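Local coordinates for protein V-type ATPase 116 kDa subunit (Meiothermus ruber, PDB 3RRK) that probably serves rotary proton transport by the V-type ATPase, this chain being the cytoplasmic N-terminal domain of membrane subunit I, the homolog of subunit a, at residues A[150-155]-A[188-193]; A[162-167]-A[208-213]. All coordinates share one frame; numbering follows the deposited sequence.

Overall arrangement
Both contacts belong to one small alpha/beta lobe at the end of the elongated domain, far from its middle: contact 1 is centred about 37 Å and contact 2 about 40 Å from the chain centre. Contact 1 pairs two strands of a three-stranded antiparallel sheet; contact 2 packs helix 158-172 against the loop that follows helix 198-206, with V164 resting on F153 of the sheet. Their centres lie about 9 Å apart, and the loop 208-213 joins them directly, since L213 N probably donates a hydrogen bond to P152 O (3.1 Å). On the other face of the sheet, the L154 side chain comes within about 3 Å of a bound cyclohexylaminoethanesulfonate, probably from the crystallisation liquor.

Contact 1: residues A[150-155]-A[188-193]; sequences VIPFLV and AALVVV
I151 and F153 pair with V191 and A189 between antiparallel neighbours in the three-stranded sheet of this alpha/beta lobe, the strand axes 4.7 Å apart at an angle of 160°. Two hydrogen-bonded pairs hold them: I151 N bonds to V191 O and V191 N to I151 O (2.9 Å), F153 N to A189 O and A189 N to F153 O (3.0 Å).

Apolar packing differs on the two faces. On the one turned to helices 158-172 and 198-206, F153 has CG between its backbone N and carbonyl carbon (chi1 69°), a rotation that carries the ring across the neighbouring strand and over A189 CB. That methyl makes a CH-pi contact with one ring face, 3.9 Å from the centroid, and V191 CG2 meets the ring edge at CE1. F153 also touches V164 and L205 of the two helices. A serine in its place would probably leave A189 CB without its ring face and V191 CG2 without its edge neighbour, opening a gap under V164 and L205. On the other face L190 CD1 lies 3.9 Å from V150 CB and also borders the P152 ring.

Weak CA-H...O contacts fill the non-hydrogen-bonded positions: V150 CA approaches V191 O at 3.2 Å.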
ATOM      1  N   VAL A 150     -36.862  11.173   6.105  1.00 69.99           N
ATOM      2  CA  VAL A 150     -36.295  12.043   5.087  1.00 70.36           C
ATOM      3  C   VAL A 150     -35.403  11.295   4.112  1.00 67.60           C
ATOM      4  O   VAL A 150     -34.821  10.262   4.444  1.00 70.24           O
ATOM      5  CB  VAL A 150     -35.476  13.180   5.704  1.00 69.45           C
ATOM      6  CG1 VAL A 150     -36.226  13.763   6.883  1.00 67.57           C
ATOM      7  CG2 VAL A 150     -34.091  12.677   6.115  1.00 59.66           C
ATOM      8  N   ILE A 151     -35.318  11.826   2.899  1.00 61.85           N
ATOM      9  CA  ILE A 151     -34.404  11.306   1.904  1.00 57.59           C
ATOM     10  C   ILE A 151     -33.739  12.466   1.214  1.00 57.34           C
ATOM     11  O   ILE A 151     -34.406  13.273   0.561  1.00 56.08           O
ATOM     12  CB  ILE A 151     -35.113  10.485   0.820  1.00 60.06           C
ATOM     13  CG1 ILE A 151     -35.891   9.325   1.426  1.00 62.55           C
ATOM     14  CG2 ILE A 151     -34.097   9.939  -0.144  1.00 61.67           C
ATOM     15  CD1 ILE A 151     -36.714   8.561   0.405  1.00 62.93           C
ATOM     16  N   PRO A 152     -32.418  12.570   1.377  1.00 58.54           N
ATOM     17  CA  PRO A 152     -31.621  13.486   0.562  1.00 56.30           C
ATOM     18  C   PRO A 152     -31.324  12.788  -0.745  1.00 55.58           C
ATOM     19  O   PRO A 152     -31.238  11.557  -0.770  1.00 61.70           O
ATOM     20  CB  PRO A 152     -30.339  13.646   1.375  1.00 49.94           C
ATOM     21  CG  PRO A 152     -30.195  12.345   2.069  1.00 46.37           C
ATOM     22  CD  PRO A 152     -31.590  11.816   2.331  1.00 53.21           C
ATOM     23  N   PHE A 153     -31.194  13.549  -1.821  1.00 59.65           N
ATOM     24  CA  PHE A 153     -30.858  12.968  -3.116  1.00 60.10           C
ATOM     25  C   PHE A 153     -30.519  14.067  -4.113  1.00 66.21           C
ATOM     26  O   PHE A 153     -30.989  15.184  -3.986  1.00 68.20           O
ATOM     27  CB  PHE A 153     -32.011  12.098  -3.628  1.00 60.42           C
ATOM     28  CG  PHE A 153     -33.236  12.875  -4.023  1.00 66.56           C
ATOM     29  CD1 PHE A 153     -34.169  13.257  -3.074  1.00 71.77           C
ATOM     30  CD2 PHE A 153     -33.460  13.216  -5.350  1.00 68.03           C
ATOM     31  CE1 PHE A 153     -35.295  13.966  -3.439  1.00 75.85           C
ATOM     32  CE2 PHE A 153     -34.590  13.921  -5.724  1.00 73.21           C
ATOM     33  CZ  PHE A 153     -35.511  14.297  -4.768  1.00 75.37           C
ATOM     34  N   LEU A 154     -29.685  13.757  -5.099  1.00 74.79           N
ATOM     35  CA  LEU A 154     -29.280  14.756  -6.078  1.00 69.30           C
ATOM     36  C   LEU A 154     -30.093  14.677  -7.363  1.00 72.52           C
ATOM     37  O   LEU A 154     -30.522  13.604  -7.793  1.00 75.12           O
ATOM     38  CB  LEU A 154     -27.794  14.628  -6.400  1.00 65.61           C
ATOM     39  CG  LEU A 154     -26.761  14.872  -5.307  1.00 65.24           C
ATOM     40  CD1 LEU A 154     -25.368  14.629  -5.886  1.00 68.07           C
ATOM     41  CD2 LEU A 154     -26.875  16.276  -4.749  1.00 61.11           C
ATOM     42  N   VAL A 155     -30.288  15.830  -7.980  1.00 75.32           N
ATOM     43  CA  VAL A 155     -31.086  15.919  -9.185  1.00 74.85           C
ATOM     44  C   VAL A 155     -30.421  16.989 -10.026  1.00 79.39           C
ATOM     45  O   VAL A 155     -29.886  17.954  -9.487  1.00 82.46           O
ATOM     46  CB  VAL A 155     -32.557  16.278  -8.850  1.00 78.97           C
ATOM     47  CG1 VAL A 155     -32.698  17.759  -8.534  1.00 81.74           C
ATOM     48  CG2 VAL A 155     -33.470  15.895  -9.983  1.00 84.45           C
ATOM     49  N   ALA A 188     -29.331  19.889  -4.650  1.00 77.63           N
ATOM     50  CA  ALA A 188     -29.512  19.076  -3.460  1.00 70.27           C
ATOM     51  C   ALA A 188     -30.982  19.139  -3.063  1.00 75.99           C
ATOM     52  O   ALA A 188     -31.503  20.202  -2.732  1.00 73.76           O
ATOM     53  CB  ALA A 188     -28.635  19.579  -2.337  1.00 69.57           C
ATOM     54  N   ALA A 189     -31.660  18.001  -3.128  1.00 73.31           N
ATOM     55  CA  ALA A 189     -33.077  17.947  -2.810  1.00 67.17           C
ATOM     56  C   ALA A 189     -33.301  17.104  -1.571  1.00 69.44           C
ATOM     57  O   ALA A 189     -32.471  16.274  -1.217  1.00 76.68           O
ATOM     58  CB  ALA A 189     -33.856  17.376  -3.973  1.00 60.56           C
ATOM     59  N   LEU A 190     -34.430  17.321  -0.914  1.00 64.14           N
ATOM     60  CA  LEU A 190     -34.797  16.537   0.242  1.00 61.23           C
ATOM     61  C   LEU A 190     -36.299  16.287   0.202  1.00 64.54           C
ATOM     62  O   LEU A 190     -37.077  17.195  -0.100  1.00 65.57           O
ATOM     63  CB  LEU A 190     -34.418  17.293   1.513  1.00 64.76           C
ATOM     64  CG  LEU A 190     -34.744  16.613   2.845  1.00 69.02           C
ATOM     65  CD1 LEU A 190     -33.652  15.626   3.202  1.00 70.12           C
ATOM     66  CD2 LEU A 190     -34.911  17.648   3.945  1.00 74.97           C
ATOM     67  N   VAL A 191     -36.707  15.052   0.479  1.00 63.17           N
ATOM     68  CA  VAL A 191     -38.121  14.750   0.628  1.00 64.12           C
ATOM     69  C   VAL A 191     -38.389  14.395   2.070  1.00 66.16           C
ATOM     70  O   VAL A 191     -37.551  13.777   2.730  1.00 63.52           O
ATOM     71  CB  VAL A 191     -38.568  13.555  -0.206  1.00 65.30           C
ATOM     72  CG1 VAL A 191     -40.108  13.520  -0.279  1.00 63.27           C
ATOM     73  CG2 VAL A 191     -37.973  13.636  -1.577  1.00 71.06           C
ATOM     74  N   VAL A 192     -39.571  14.786   2.538  1.00 63.52           N
ATOM     75  CA  VAL A 192     -40.020  14.522   3.889  1.00 67.90           C
ATOM     76  C   VAL A 192     -41.415  13.913   3.865  1.00 68.50           C
ATOM     77  O   VAL A 192     -42.317  14.405   3.186  1.00 67.69           O
ATOM     78  CB  VAL A 192     -40.051  15.811   4.706  1.00 73.32           C
ATOM     79  CG1 VAL A 192     -40.497  15.520   6.142  1.00 70.31           C
ATOM     80  CG2 VAL A 192     -38.678  16.476   4.665  1.00 71.31           C
ATOM     81  N   VAL A 193     -41.583  12.839   4.616  1.00 67.34           N
ATOM     82  CA  VAL A 193     -42.788  12.030   4.528  1.00 68.34           C
ATOM     83  C   VAL A 193     -43.078  11.430   5.897  1.00 71.94           C
ATOM     84  O   VAL A 193     -42.221  11.443   6.781  1.00 72.99           O
ATOM     85  CB  VAL A 193     -42.600  10.876   3.499  1.00 65.72           C
ATOM     86  CG1 VAL A 193     -42.768  11.375   2.075  1.00 60.54           C
ATOM     87  CG2 VAL A 193     -41.232  10.232   3.663  1.00 65.72           C
TER

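Contact 2: residues A[162-167]-A[208-213]; sequences EAVRKA and LGLAEL
L208 lays its CD1 methyl across one side of the helix holding E162-A167, 3.7 Å from V164 CA and 3.8 Å from A163 O. The same methyl meets A167 CB at 4.1 Å, so that it rests between residues a helical turn apart. Its chain reaches there extended: CG stands opposite the carbonyl carbon (chi1 -63°) and chi2 is near 180°. V164 adds CG2, which faces L208 CD1 at 3.9 Å and also packs against L210 CD1. The valine and each leucine meet at a slant; the side chains that meet are all apolar, and no hydrogen bond crosses.

A Schellman motif ends helix 198-206 at the start of this loop. G209 is its C-prime residue, with positive phi, and L210 N closes onto L205 O. The turn lets L208 and L210, flanking G209 in sequence, both direct CB toward residues 162-167. V164 and L210 both pack on L205 as well, tying the two helices together above the sheet. Beyond L210 the loop moves away from helix 158-172, and E212 OE1 forms a salt bridge with R202 NH1.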
ATOM      1  N   GLU A 162     -39.299  18.600 -10.835  1.00 91.65           N
ATOM      2  CA  GLU A 162     -40.737  18.630 -11.046  1.00 95.01           C
ATOM      3  C   GLU A 162     -41.313  17.249 -11.294  1.00 93.44           C
ATOM      4  O   GLU A 162     -42.315  16.875 -10.687  1.00 99.21           O
ATOM      5  CB  GLU A 162     -41.078  19.556 -12.206  1.00103.60           C
ATOM      6  CG  GLU A 162     -40.737  20.985 -11.895  1.00114.09           C
ATOM      7  CD  GLU A 162     -41.009  21.317 -10.439  1.00119.43           C
ATOM      8  OE1 GLU A 162     -42.181  21.203 -10.008  1.00119.02           O
ATOM      9  OE2 GLU A 162     -40.046  21.673  -9.723  1.00120.12           O
ATOM     10  N   ALA A 163     -40.683  16.497 -12.190  1.00 84.06           N
ATOM     11  CA  ALA A 163     -41.128  15.144 -12.493  1.00 81.76           C
ATOM     12  C   ALA A 163     -41.257  14.331 -11.205  1.00 80.76           C
ATOM     13  O   ALA A 163     -42.177  13.519 -11.056  1.00 84.79           O
ATOM     14  CB  ALA A 163     -40.161  14.466 -13.477  1.00 70.79           C
ATOM     15  N   VAL A 164     -40.323  14.570 -10.285  1.00 70.12           N
ATOM     16  CA  VAL A 164     -40.306  13.937  -8.969  1.00 72.95           C
ATOM     17  C   VAL A 164     -41.478  14.419  -8.116  1.00 75.29           C
ATOM     18  O   VAL A 164     -42.210  13.622  -7.517  1.00 69.24           O
ATOM     19  CB  VAL A 164     -39.015  14.293  -8.211  1.00 70.26           C
ATOM     20  CG1 VAL A 164     -39.102  13.845  -6.765  1.00 71.51           C
ATOM     21  CG2 VAL A 164     -37.819  13.685  -8.888  1.00 68.49           C
ATOM     22  N   ARG A 165     -41.623  15.736  -8.049  1.00 73.05           N
ATOM     23  CA  ARG A 165     -42.741  16.338  -7.351  1.00 77.54           C
ATOM     24  C   ARG A 165     -44.037  15.746  -7.890  1.00 81.54           C
ATOM     25  O   ARG A 165     -44.959  15.455  -7.125  1.00 82.97           O
ATOM     26  CB  ARG A 165     -42.712  17.859  -7.513  1.00 78.15           C
ATOM     27  CG  ARG A 165     -43.906  18.570  -6.905  1.00 93.15           C
ATOM     28  CD  ARG A 165     -43.704  20.084  -6.846  1.00101.79           C
ATOM     29  NE  ARG A 165     -43.070  20.509  -5.597  1.00105.69           N
ATOM     30  CZ  ARG A 165     -41.901  21.140  -5.512  1.00105.13           C
ATOM     31  NH1 ARG A 165     -41.210  21.440  -6.608  1.00105.16           N
ATOM     32  NH2 ARG A 165     -41.425  21.479  -4.323  1.00101.06           N
ATOM     33  N   LYS A 166     -44.089  15.540  -9.203  1.00 82.07           N
ATOM     34  CA  LYS A 166     -45.264  14.952  -9.832  1.00 92.20           C
ATOM     35  C   LYS A 166     -45.469  13.516  -9.384  1.00 89.34           C
ATOM     36  O   LYS A 166     -46.557  13.154  -8.944  1.00 95.73           O
ATOM     37  CB  LYS A 166     -45.181  15.012 -11.356  1.00106.97           C
ATOM     38  CG  LYS A 166     -46.267  14.190 -12.044  1.00119.51           C
ATOM     39  CD  LYS A 166     -46.328  14.444 -13.543  1.00129.01           C
ATOM     40  CE  LYS A 166     -47.321  13.505 -14.228  1.00135.16           C
ATOM     41  NZ  LYS A 166     -46.866  12.080 -14.196  1.00135.26           N
ATOM     42  N   ALA A 167     -44.432  12.696  -9.506  1.00 79.41           N
ATOM     43  CA  ALA A 167     -44.489  11.327  -9.002  1.00 77.15           C
ATOM     44  C   ALA A 167     -44.924  11.284  -7.531  1.00 80.10           C
ATOM     45  O   ALA A 167     -45.871  10.585  -7.179  1.00 78.67           O
ATOM     46  CB  ALA A 167     -43.145  10.642  -9.173  1.00 69.24           C
ATOM     47  N   LEU A 208     -37.707   6.899 -11.227  1.00 63.90           N
ATOM     48  CA  LEU A 208     -37.151   8.001 -12.020  1.00 64.02           C
ATOM     49  C   LEU A 208     -35.629   7.894 -12.177  1.00 69.49           C
ATOM     50  O   LEU A 208     -34.978   8.793 -12.714  1.00 71.92           O
ATOM     51  CB  LEU A 208     -37.541   9.351 -11.418  1.00 62.80           C
ATOM     52  CG  LEU A 208     -39.057   9.523 -11.465  1.00 70.03           C
ATOM     53  CD1 LEU A 208     -39.498  10.885 -10.963  1.00 73.46           C
ATOM     54  CD2 LEU A 208     -39.539   9.278 -12.893  1.00 72.10           C
ATOM     55  N   GLY A 209     -35.074   6.779 -11.711  1.00 66.25           N
ATOM     56  CA  GLY A 209     -33.645   6.549 -11.784  1.00 66.85           C
ATOM     57  C   GLY A 209     -32.832   7.382 -10.810  1.00 69.73           C
ATOM     58  O   GLY A 209     -31.655   7.646 -11.035  1.00 78.40           O
ATOM     59  N   LEU A 210     -33.463   7.805  -9.725  1.00 74.18           N
ATOM     60  CA  LEU A 210     -32.784   8.583  -8.704  1.00 72.18           C
ATOM     61  C   LEU A 210     -32.607   7.729  -7.452  1.00 78.39           C
ATOM     62  O   LEU A 210     -33.307   6.736  -7.256  1.00 84.43           O
ATOM     63  CB  LEU A 210     -33.610   9.819  -8.366  1.00 63.90           C
ATOM     64  CG  LEU A 210     -33.976  10.739  -9.527  1.00 56.12           C
ATOM     65  CD1 LEU A 210     -35.052  11.729  -9.099  1.00 52.23           C
ATOM     66  CD2 LEU A 210     -32.735  11.460  -9.990  1.00 61.00           C
ATOM     67  N   ALA A 211     -31.676   8.112  -6.593  1.00 74.12           N
ATOM     68  CA  ALA A 211     -31.423   7.334  -5.391  1.00 64.33           C
ATOM     69  C   ALA A 211     -31.021   8.239  -4.247  1.00 63.31           C
ATOM     70  O   ALA A 211     -30.573   9.366  -4.469  1.00 66.03           O
ATOM     71  CB  ALA A 211     -30.337   6.291  -5.647  1.00 48.76           C
ATOM     72  N   GLU A 212     -31.186   7.740  -3.024  1.00 60.13           N
ATOM     73  CA  GLU A 212     -30.693   8.457  -1.858  1.00 62.08           C
ATOM     74  C   GLU A 212     -29.196   8.731  -1.988  1.00 63.05           C
ATOM     75  O   GLU A 212     -28.422   7.878  -2.422  1.00 59.72           O
ATOM     76  CB  GLU A 212     -30.986   7.694  -0.571  1.00 64.61           C
ATOM     77  CG  GLU A 212     -30.155   8.193   0.582  1.00 73.77           C
ATOM     78  CD  GLU A 212     -30.717   7.826   1.942  1.00 76.02           C
ATOM     79  OE1 GLU A 212     -31.700   7.047   2.002  1.00 70.74           O
ATOM     80  OE2 GLU A 212     -30.158   8.330   2.947  1.00 70.67           O
ATOM     81  N   LEU A 213     -28.799   9.945  -1.640  1.00 66.18           N
ATOM     82  CA  LEU A 213     -27.396  10.304  -1.630  1.00 64.82           C
ATOM     83  C   LEU A 213     -26.780   9.714  -0.368  1.00 65.84           C
ATOM     84  O   LEU A 213     -27.237   9.985   0.743  1.00 68.94           O
ATOM     85  CB  LEU A 213     -27.232  11.825  -1.657  1.00 67.52           C
ATOM     86  CG  LEU A 213     -25.857  12.426  -1.356  1.00 66.27           C
ATOM     87  CD1 LEU A 213     -24.774  11.819  -2.250  1.00 58.56           C
ATOM     88  CD2 LEU A 213     -25.899  13.946  -1.495  1.00 58.92           C
TER